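Local coordinates for CMP/dCMP-type deaminase domain-containing protein (Aspergillus oryzae RIB40, PDB 7DRY) that probably deaminates a pyrimidine intermediate of riboflavin biosynthesis, using a zinc ion held in a cytidine-deaminase (CDA) fold, at residues A[31-36]-A[43-48]; A[100-105]-A[137-142]. All blocks are in the same frame, centred on the assembly; numbering follows the deposited sequence.

From the N terminus, helix 5-16 leads into strand 29-36, and contact 1 closes a short loop at once, only six residues separating its segments; it forms the beta hairpin that sets edge strand 46-52 against 29-36. The chain then runs through helix 62-73 and strand 91-97 before contact 2 opens. That contact closes a longer loop, joining the segment after strand 91-97 to the segment after strand 127-132, with helix 112-117 in between. The two neither nest nor cross: they follow in series, their centres about 25 Å apart on opposite sides of the chain's centre, one on the sheet edge, the other at the zinc site.

Contact 1: residues A[31-36]-A[43-48]; sequences ILVSRK and EDDRIV
V48, S34 and D45 have the largest shares of the surface buried in this contact, the antiparallel beta hairpin at the edge of the CDA-fold sheet, where strand 29-36 pairs with strand 46-52. The V48 side chain packs between L32 and S34. Its CG1 lies 3.8 Å from CD2 of L32, while CG2, anti to the carbonyl carbon of V48, lies 3.6 Å from S34 N and close to S34 CB. The backbone ties the same residues together, V48 N donating to L32 O at 2.8 Å.

S34 and R46 form a hydrogen-bonded pair: S34 N reaches R46 O and R46 N returns to S34 O at 2.9 Å. The S34 side chain looks onto the same face as R46, and its OG is taken by R91 NE of strand 91-97, the neighbour on the other side of 29-36. On the other face, V33 and I47 make the non-hydrogen-bonded pair. CD1 of I47 folds back to lie 3.9 Å from V33 CG2, and it also touches CG2 of I31.

Just before strand 46-52, D45 forms a salt bridge with R35. The R35 chain leaves its backbone extended, then bends at chi3, which brings the guanidinium alongside the carboxylate, the two planes 31° apart. The grip is side-on and two-pronged: both oxygens are met on their syn sides and stay in the guanidinium plane, but NE and NH2 stand 24° and 29° out of the carboxylate plane. Y8 OH of helix 5-16 adds a bond to D45 OD2, and a water joins D45 OD1 to K36 N. In the bridge itself, R35 NH2 sits 2.8 Å from D45 OD2 and R35 NE 3.0 Å from D45 OD1.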
ATOM      1  N   ILE A  31       4.963   2.398   2.064  1.00  8.54           N
ATOM      2  CA  ILE A  31       6.309   2.893   1.778  1.00  8.82           C
ATOM      3  C   ILE A  31       6.729   2.335   0.429  1.00 10.35           C
ATOM      4  O   ILE A  31       6.667   1.121   0.212  1.00 10.08           O
ATOM      5  CB  ILE A  31       7.318   2.472   2.861  1.00  8.59           C
ATOM      6  CG1 ILE A  31       6.968   3.132   4.199  1.00  9.32           C
ATOM      7  CG2 ILE A  31       8.743   2.874   2.450  1.00 10.50           C
ATOM      8  CD1 ILE A  31       7.764   2.595   5.394  1.00 11.23           C
ATOM      9  N   LEU A  32       7.145   3.214  -0.470  1.00  8.58           N
ATOM     10  CA  LEU A  32       7.600   2.829  -1.800  1.00  8.98           C
ATOM     11  C   LEU A  32       9.123   2.876  -1.822  1.00  9.22           C
ATOM     12  O   LEU A  32       9.720   3.883  -1.425  1.00 10.26           O
ATOM     13  CB  LEU A  32       7.018   3.786  -2.837  1.00  9.55           C
ATOM     14  CG  LEU A  32       7.358   3.481  -4.300  1.00  9.80           C
ATOM     15  CD1 LEU A  32       6.802   2.115  -4.705  1.00 12.18           C
ATOM     16  CD2 LEU A  32       6.801   4.584  -5.181  1.00 13.49           C
ATOM     17  N   VAL A  33       9.750   1.772  -2.251  1.00  9.36           N
ATOM     18  CA  VAL A  33      11.194   1.573  -2.156  1.00 12.27           C
ATOM     19  C   VAL A  33      11.750   1.273  -3.544  1.00 11.11           C
ATOM     20  O   VAL A  33      11.118   0.559  -4.331  1.00 10.82           O
ATOM     21  CB  VAL A  33      11.486   0.388  -1.209  1.00 13.01           C
ATOM     22  CG1 VAL A  33      12.980   0.094  -1.118  1.00 18.48           C
ATOM     23  CG2 VAL A  33      10.897   0.661   0.184  1.00 15.12           C
ATOM     24  N   SER A  34      12.942   1.799  -3.837  1.00  9.11           N
ATOM     25  CA  SER A  34      13.727   1.393  -5.005  1.00 11.19           C
ATOM     26  C   SER A  34      14.808   0.422  -4.543  1.00 10.98           C
ATOM     27  O   SER A  34      15.625   0.758  -3.676  1.00 12.85           O
ATOM     28  CB  SER A  34      14.374   2.589  -5.705  1.00 10.29           C
ATOM     29  OG  SER A  34      15.329   2.154  -6.670  1.00 13.37           O
ATOM     30  N   ARG A  35      14.813  -0.772  -5.124  1.00 11.52           N
ATOM     31  CA  ARG A  35      15.643  -1.878  -4.670  1.00 12.27           C
ATOM     32  C   ARG A  35      16.400  -2.461  -5.856  1.00 13.95           C
ATOM     33  O   ARG A  35      15.844  -2.611  -6.949  1.00 13.50           O
ATOM     34  CB  ARG A  35      14.736  -2.958  -4.050  1.00 13.35           C
ATOM     35  CG  ARG A  35      15.424  -4.262  -3.704  1.00 14.15           C
ATOM     36  CD  ARG A  35      14.527  -5.090  -2.791  1.00 16.45           C
ATOM     37  NE  ARG A  35      14.362  -4.445  -1.494  1.00 12.84           N
ATOM     38  CZ  ARG A  35      13.328  -4.651  -0.681  1.00 14.51           C
ATOM     39  NH1 ARG A  35      12.362  -5.499  -1.024  1.00 14.75           N
ATOM     40  NH2 ARG A  35      13.264  -4.008   0.477  1.00 14.36           N
ATOM     41  N   LYS A  36      17.663  -2.818  -5.640  1.00 14.28           N
ATOM     42  CA  LYS A  36      18.415  -3.488  -6.692  1.00 15.60           C
ATOM     43  C   LYS A  36      17.767  -4.827  -7.023  1.00 15.80           C
ATOM     44  O   LYS A  36      17.328  -5.559  -6.135  1.00 15.55           O
ATOM     45  CB  LYS A  36      19.865  -3.722  -6.251  1.00 19.19           C
ATOM     46  CG  LYS A  36      20.715  -2.464  -6.205  1.00 28.67           C
ATOM     47  CD  LYS A  36      20.889  -1.856  -7.589  1.00 37.14           C
ATOM     48  CE  LYS A  36      21.671  -2.766  -8.516  1.00 34.24           C
ATOM     49  NZ  LYS A  36      23.141  -2.507  -8.509  1.00 39.40           N
ATOM     50  N   GLU A  43      20.903  -2.312   2.528  1.00 27.81           N
ATOM     51  CA  GLU A  43      21.548  -1.009   2.619  1.00 31.43           C
ATOM     52  C   GLU A  43      21.455  -0.229   1.314  1.00 26.22           C
ATOM     53  O   GLU A  43      21.549   1.002   1.335  1.00 30.50           O
ATOM     54  CB  GLU A  43      23.009  -1.173   3.048  1.00 34.72           C
ATOM     55  CG  GLU A  43      23.722  -2.333   2.370  1.00 44.37           C
ATOM     56  CD  GLU A  43      23.693  -3.611   3.196  1.00 54.92           C
ATOM     57  OE1 GLU A  43      24.769  -4.221   3.380  1.00 59.17           O
ATOM     58  OE2 GLU A  43      22.598  -4.006   3.656  1.00 51.69           O
ATOM     59  N   ASP A  44      21.255  -0.911   0.185  1.00 23.81           N
ATOM     60  CA  ASP A  44      21.115  -0.246  -1.102  1.00 21.83           C
ATOM     61  C   ASP A  44      19.685   0.183  -1.403  1.00 18.64           C
ATOM     62  O   ASP A  44      19.458   0.837  -2.424  1.00 18.09           O
ATOM     63  CB  ASP A  44      21.625  -1.137  -2.241  1.00 21.97           C
ATOM     64  CG  ASP A  44      23.135  -1.309  -2.224  1.00 34.66           C
ATOM     65  OD1 ASP A  44      23.833  -0.407  -1.714  1.00 37.72           O
ATOM     66  OD2 ASP A  44      23.620  -2.348  -2.724  1.00 38.85           O
ATOM     67  N   ASP A  45      18.714  -0.178  -0.565  1.00 19.03           N
ATOM     68  CA  ASP A  45      17.353   0.301  -0.767  1.00 16.18           C
ATOM     69  C   ASP A  45      17.330   1.822  -0.668  1.00 15.22           C
ATOM     70  O   ASP A  45      18.058   2.420   0.129  1.00 16.69           O
ATOM     71  CB  ASP A  45      16.431  -0.243   0.329  1.00 14.46           C
ATOM     72  CG  ASP A  45      16.001  -1.688   0.111  1.00 17.64           C
ATOM     73  OD1 ASP A  45      16.356  -2.316  -0.907  1.00 16.01           O
ATOM     74  OD2 ASP A  45      15.278  -2.197   1.001  1.00 17.33           O
ATOM     75  N   ARG A  46      16.483   2.451  -1.473  1.00 13.01           N
ATOM     76  CA  ARG A  46      16.244   3.886  -1.394  1.00 12.20           C
ATOM     77  C   ARG A  46      14.754   4.119  -1.218  1.00 13.67           C
ATOM     78  O   ARG A  46      13.944   3.550  -1.957  1.00 14.45           O
ATOM     79  CB  ARG A  46      16.715   4.584  -2.673  1.00 16.49           C
ATOM     80  CG  ARG A  46      18.203   4.382  -2.975  1.00 19.18           C
ATOM     81  CD  ARG A  46      18.529   4.700  -4.435  1.00 25.61           C
ATOM     82  NE  ARG A  46      19.940   4.483  -4.748  1.00 35.18           N
ATOM     83  CZ  ARG A  46      20.438   4.511  -5.979  1.00 37.51           C
ATOM     84  NH1 ARG A  46      19.641   4.746  -7.012  1.00 40.23           N
ATOM     85  NH2 ARG A  46      21.732   4.301  -6.178  1.00 41.45           N
ATOM     86  N   ILE A  47      14.385   4.948  -0.245  1.00 14.15           N
ATOM     87  CA  ILE A  47      12.981   5.306  -0.091  1.00 12.19           C
ATOM     88  C   ILE A  47      12.587   6.272  -1.196  1.00 12.08           C
ATOM     89  O   ILE A  47      13.288   7.255  -1.461  1.00 15.24           O
ATOM     90  CB  ILE A  47      12.702   5.902   1.297  1.00 17.95           C
ATOM     91  CG1 ILE A  47      13.166   4.947   2.390  1.00 21.22           C
ATOM     92  CG2 ILE A  47      11.208   6.196   1.452  1.00 19.41           C
ATOM     93  CD1 ILE A  47      12.580   3.562   2.265  1.00 20.86           C
ATOM     94  N   VAL A  48      11.480   5.972  -1.866  1.00  9.96           N
ATOM     95  CA  VAL A  48      10.965   6.794  -2.947  1.00  9.59           C
ATOM     96  C   VAL A  48       9.788   7.648  -2.489  1.00  8.83           C
ATOM     97  O   VAL A  48       9.678   8.814  -2.870  1.00  9.72           O
ATOM     98  CB  VAL A  48      10.587   5.897  -4.148  1.00  9.69           C
ATOM     99  CG1 VAL A  48       9.954   6.725  -5.280  1.00 12.15           C
ATOM    100  CG2 VAL A  48      11.810   5.154  -4.654  1.00 12.55           C
TER
HETATM  101  O   HOH W   1      18.468  -2.760  -2.750  1.00 18.85           O

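Contact 2: residues A[100-105]-A[137-142]; sequences EPCGKR and PGTFVG. With ZN (zinc ion), chain B; SO4 (sulfate ion), chain C.
P137 packs against C102, a zinc ligand of this CDA-fold deaminase, where two loops that follow neighbouring parallel strands come together. Van der Waals packing joins them. P137 CB lies 4.1 Å from C102 CB, which T139 CG2 also touches at 3.8 Å. The same T139 methyl rests on the carbonyl oxygen of K104, and V141 CG2 comes to that oxygen too. E100 and P137 run side by side, pointing the same way; the E100 carboxylate goes on to accept, through OE2, from the backbone N of C147 in helix 145-152.

No conventional hydrogen bond crosses between the segments. The closest polar approach is a CA-H...O contact, P137 CA standing 3.2 Å from E100 O. Within 137-142 the chain folds on itself: G138 centres an inverse gamma turn, and T139 OG1 accepts from V141 N, making an ST turn. That hydroxyl sits between the T139 backbone N and carbonyl carbon (chi1 64°), from where it can meet V141 N two residues on.

C102 supplies one zinc ligand, its SG at 2.2 Å from the metal; H61 and C112 supply the other protein ligands, and a water lies 2.5 Å from the zinc.

The charged contact is with a sulfate, probably from the crystallisation liquor. The R105 chain bends at chi3 (60°) and turns the edge of its guanidinium to the anion, which S107, H61, L106 and N59 also bind. N59 O and Q64 steady the guanidinium through its NH1 and NH2. NH1 also makes a weak bond to sulfate O3, the oxygen to which R105 NE donates at 2.9 Å.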
ATOM      1  N   GLU A 100      -3.615  -5.544   2.303  1.00 13.84           N
ATOM      2  CA  GLU A 100      -3.695  -5.832   0.878  1.00 15.49           C
ATOM      3  C   GLU A 100      -4.278  -4.628   0.133  1.00 14.13           C
ATOM      4  O   GLU A 100      -5.289  -4.072   0.572  1.00 14.56           O
ATOM      5  CB  GLU A 100      -4.625  -7.034   0.677  1.00 15.23           C
ATOM      6  CG  GLU A 100      -4.915  -7.379  -0.770  1.00 18.10           C
ATOM      7  CD  GLU A 100      -6.025  -8.403  -0.899  1.00 22.88           C
ATOM      8  OE1 GLU A 100      -6.561  -8.830   0.141  1.00 29.99           O
ATOM      9  OE2 GLU A 100      -6.375  -8.773  -2.038  1.00 22.34           O
ATOM     10  N   PRO A 101      -3.676  -4.200  -0.978  1.00 12.81           N
ATOM     11  CA  PRO A 101      -4.269  -3.091  -1.745  1.00 12.46           C
ATOM     12  C   PRO A 101      -5.662  -3.430  -2.257  1.00 12.92           C
ATOM     13  O   PRO A 101      -5.918  -4.535  -2.742  1.00 14.52           O
ATOM     14  CB  PRO A 101      -3.283  -2.887  -2.906  1.00 16.03           C
ATOM     15  CG  PRO A 101      -2.406  -4.103  -2.909  1.00 25.90           C
ATOM     16  CD  PRO A 101      -2.369  -4.617  -1.512  1.00 15.78           C
ATOM     17  N   CYS A 102      -6.561  -2.460  -2.155  1.00 13.00           N
ATOM     18  CA  CYS A 102      -7.948  -2.710  -2.512  1.00 14.41           C
ATOM     19  C   CYS A 102      -8.136  -2.782  -4.025  1.00 16.33           C
ATOM     20  O   CYS A 102      -7.452  -2.104  -4.805  1.00 16.26           O
ATOM     21  CB  CYS A 102      -8.879  -1.651  -1.913  1.00 15.75           C
ATOM     22  SG  CYS A 102      -8.632   0.078  -2.490  1.00 14.49           S
ATOM     23  N   GLY A 103      -9.083  -3.621  -4.429  1.00 16.22           N
ATOM     24  CA  GLY A 103      -9.454  -3.720  -5.825  1.00 19.31           C
ATOM     25  C   GLY A 103     -10.852  -3.207  -6.089  1.00 19.22           C
ATOM     26  O   GLY A 103     -11.303  -3.152  -7.238  1.00 21.68           O
ATOM     27  N   LYS A 104     -11.545  -2.834  -5.014  1.00 19.90           N
ATOM     28  CA  LYS A 104     -12.893  -2.294  -5.054  1.00 22.97           C
ATOM     29  C   LYS A 104     -13.023  -1.357  -3.864  1.00 21.03           C
ATOM     30  O   LYS A 104     -12.453  -1.620  -2.801  1.00 21.35           O
ATOM     31  CB  LYS A 104     -13.930  -3.420  -4.949  1.00 27.45           C
ATOM     32  CG  LYS A 104     -15.368  -2.962  -5.089  1.00 42.99           C
ATOM     33  CD  LYS A 104     -16.248  -4.062  -5.669  1.00 53.60           C
ATOM     34  CE  LYS A 104     -17.719  -3.796  -5.390  1.00 59.71           C
ATOM     35  NZ  LYS A 104     -18.197  -4.550  -4.198  1.00 59.34           N
ATOM     36  N   ARG A 105     -13.751  -0.258  -4.047  1.00 21.85           N
ATOM     37  CA  ARG A 105     -13.978   0.698  -2.973  1.00 21.54           C
ATOM     38  C   ARG A 105     -15.462   1.004  -2.866  1.00 25.43           C
ATOM     39  O   ARG A 105     -16.196   0.936  -3.854  1.00 29.02           O
ATOM     40  CB  ARG A 105     -13.177   1.995  -3.189  1.00 24.51           C
ATOM     41  CG  ARG A 105     -11.689   1.808  -2.981  1.00 22.18           C
ATOM     42  CD  ARG A 105     -10.910   3.119  -3.091  1.00 22.17           C
ATOM     43  NE  ARG A 105     -11.347   4.090  -2.093  1.00 21.78           N
ATOM     44  CZ  ARG A 105     -10.713   5.225  -1.823  1.00 18.02           C
ATOM     45  NH1 ARG A 105     -11.203   6.045  -0.898  1.00 21.85           N
ATOM     46  NH2 ARG A 105      -9.602   5.546  -2.475  1.00 16.51           N
ATOM     47  N   PRO A 137      -8.231  -6.255   2.448  1.00 19.72           N
ATOM     48  CA  PRO A 137      -8.037  -4.869   2.019  1.00 18.52           C
ATOM     49  C   PRO A 137      -8.448  -3.889   3.108  1.00 17.51           C
ATOM     50  O   PRO A 137      -9.173  -4.219   4.044  1.00 18.74           O
ATOM     51  CB  PRO A 137      -8.974  -4.748   0.815  1.00 20.07           C
ATOM     52  CG  PRO A 137     -10.084  -5.719   1.127  1.00 21.82           C
ATOM     53  CD  PRO A 137      -9.416  -6.875   1.825  1.00 21.84           C
ATOM     54  N   GLY A 138      -7.980  -2.655   2.951  1.00 16.25           N
ATOM     55  CA  GLY A 138      -8.356  -1.580   3.846  1.00 16.57           C
ATOM     56  C   GLY A 138      -9.698  -0.987   3.486  1.00 16.50           C
ATOM     57  O   GLY A 138      -9.818   0.221   3.269  1.00 16.05           O
ATOM     58  N   THR A 139     -10.715  -1.848   3.402  1.00 18.05           N
ATOM     59  CA  THR A 139     -12.082  -1.473   3.075  1.00 19.33           C
ATOM     60  C   THR A 139     -12.999  -2.463   3.766  1.00 20.65           C
ATOM     61  O   THR A 139     -12.569  -3.535   4.196  1.00 22.68           O
ATOM     62  CB  THR A 139     -12.384  -1.613   1.578  1.00 23.05           C
ATOM     63  OG1 THR A 139     -12.281  -2.994   1.206  1.00 25.93           O
ATOM     64  CG2 THR A 139     -11.466  -0.763   0.720  1.00 21.49           C
ATOM     65  N   PHE A 140     -14.278  -2.105   3.848  1.00 21.76           N
ATOM     66  CA  PHE A 140     -15.251  -3.048   4.376  1.00 23.35           C
ATOM     67  C   PHE A 140     -15.588  -4.157   3.388  1.00 26.36           C
ATOM     68  O   PHE A 140     -16.211  -5.145   3.789  1.00 30.54           O
ATOM     69  CB  PHE A 140     -16.535  -2.317   4.774  1.00 24.15           C
ATOM     70  CG  PHE A 140     -16.404  -1.478   6.019  1.00 23.01           C
ATOM     71  CD1 PHE A 140     -16.202  -2.068   7.259  1.00 24.07           C
ATOM     72  CD2 PHE A 140     -16.508  -0.100   5.950  1.00 22.29           C
ATOM     73  CE1 PHE A 140     -16.102  -1.290   8.407  1.00 22.17           C
ATOM     74  CE2 PHE A 140     -16.394   0.686   7.090  1.00 22.58           C
ATOM     75  CZ  PHE A 140     -16.200   0.090   8.321  1.00 23.77           C
ATOM     76  N   VAL A 141     -15.198  -4.032   2.117  1.00 27.35           N
ATOM     77  CA  VAL A 141     -15.623  -5.031   1.139  1.00 30.41           C
ATOM     78  C   VAL A 141     -14.942  -6.370   1.403  1.00 34.77           C
ATOM     79  O   VAL A 141     -15.538  -7.434   1.201  1.00 43.96           O
ATOM     80  CB  VAL A 141     -15.440  -4.532  -0.312  1.00 39.09           C
ATOM     81  CG1 VAL A 141     -16.100  -3.164  -0.499  1.00 42.39           C
ATOM     82  CG2 VAL A 141     -13.978  -4.543  -0.759  1.00 41.60           C
ATOM     83  N   GLY A 142     -13.702  -6.344   1.889  1.00 34.26           N
ATOM     84  CA  GLY A 142     -12.973  -7.570   2.158  1.00 38.90           C
ATOM     85  C   GLY A 142     -12.634  -8.321   0.880  1.00 36.30           C
ATOM     86  O   GLY A 142     -12.894  -7.875  -0.236  1.00 37.12           O
TER
HETATM   87 ZN    ZN B 300      -7.114   1.148  -1.277  1.00 14.13          ZN
HETATM   88  S   SO4 C 301     -13.855   3.417   0.728  1.00 19.78           S
HETATM   89  O1  SO4 C 301     -12.494   3.414   1.285  1.00 22.19           O
HETATM   90  O2  SO4 C 301     -14.703   4.186   1.633  1.00 26.40           O
HETATM   91  O3  SO4 C 301     -13.845   4.052  -0.577  1.00 23.28           O
HETATM   92  O4  SO4 C 301     -14.252   2.022   0.643  1.00 23.65           O
HETATM   93  O   HOH W   2      -6.580  -0.416   0.636  1.00 16.83           O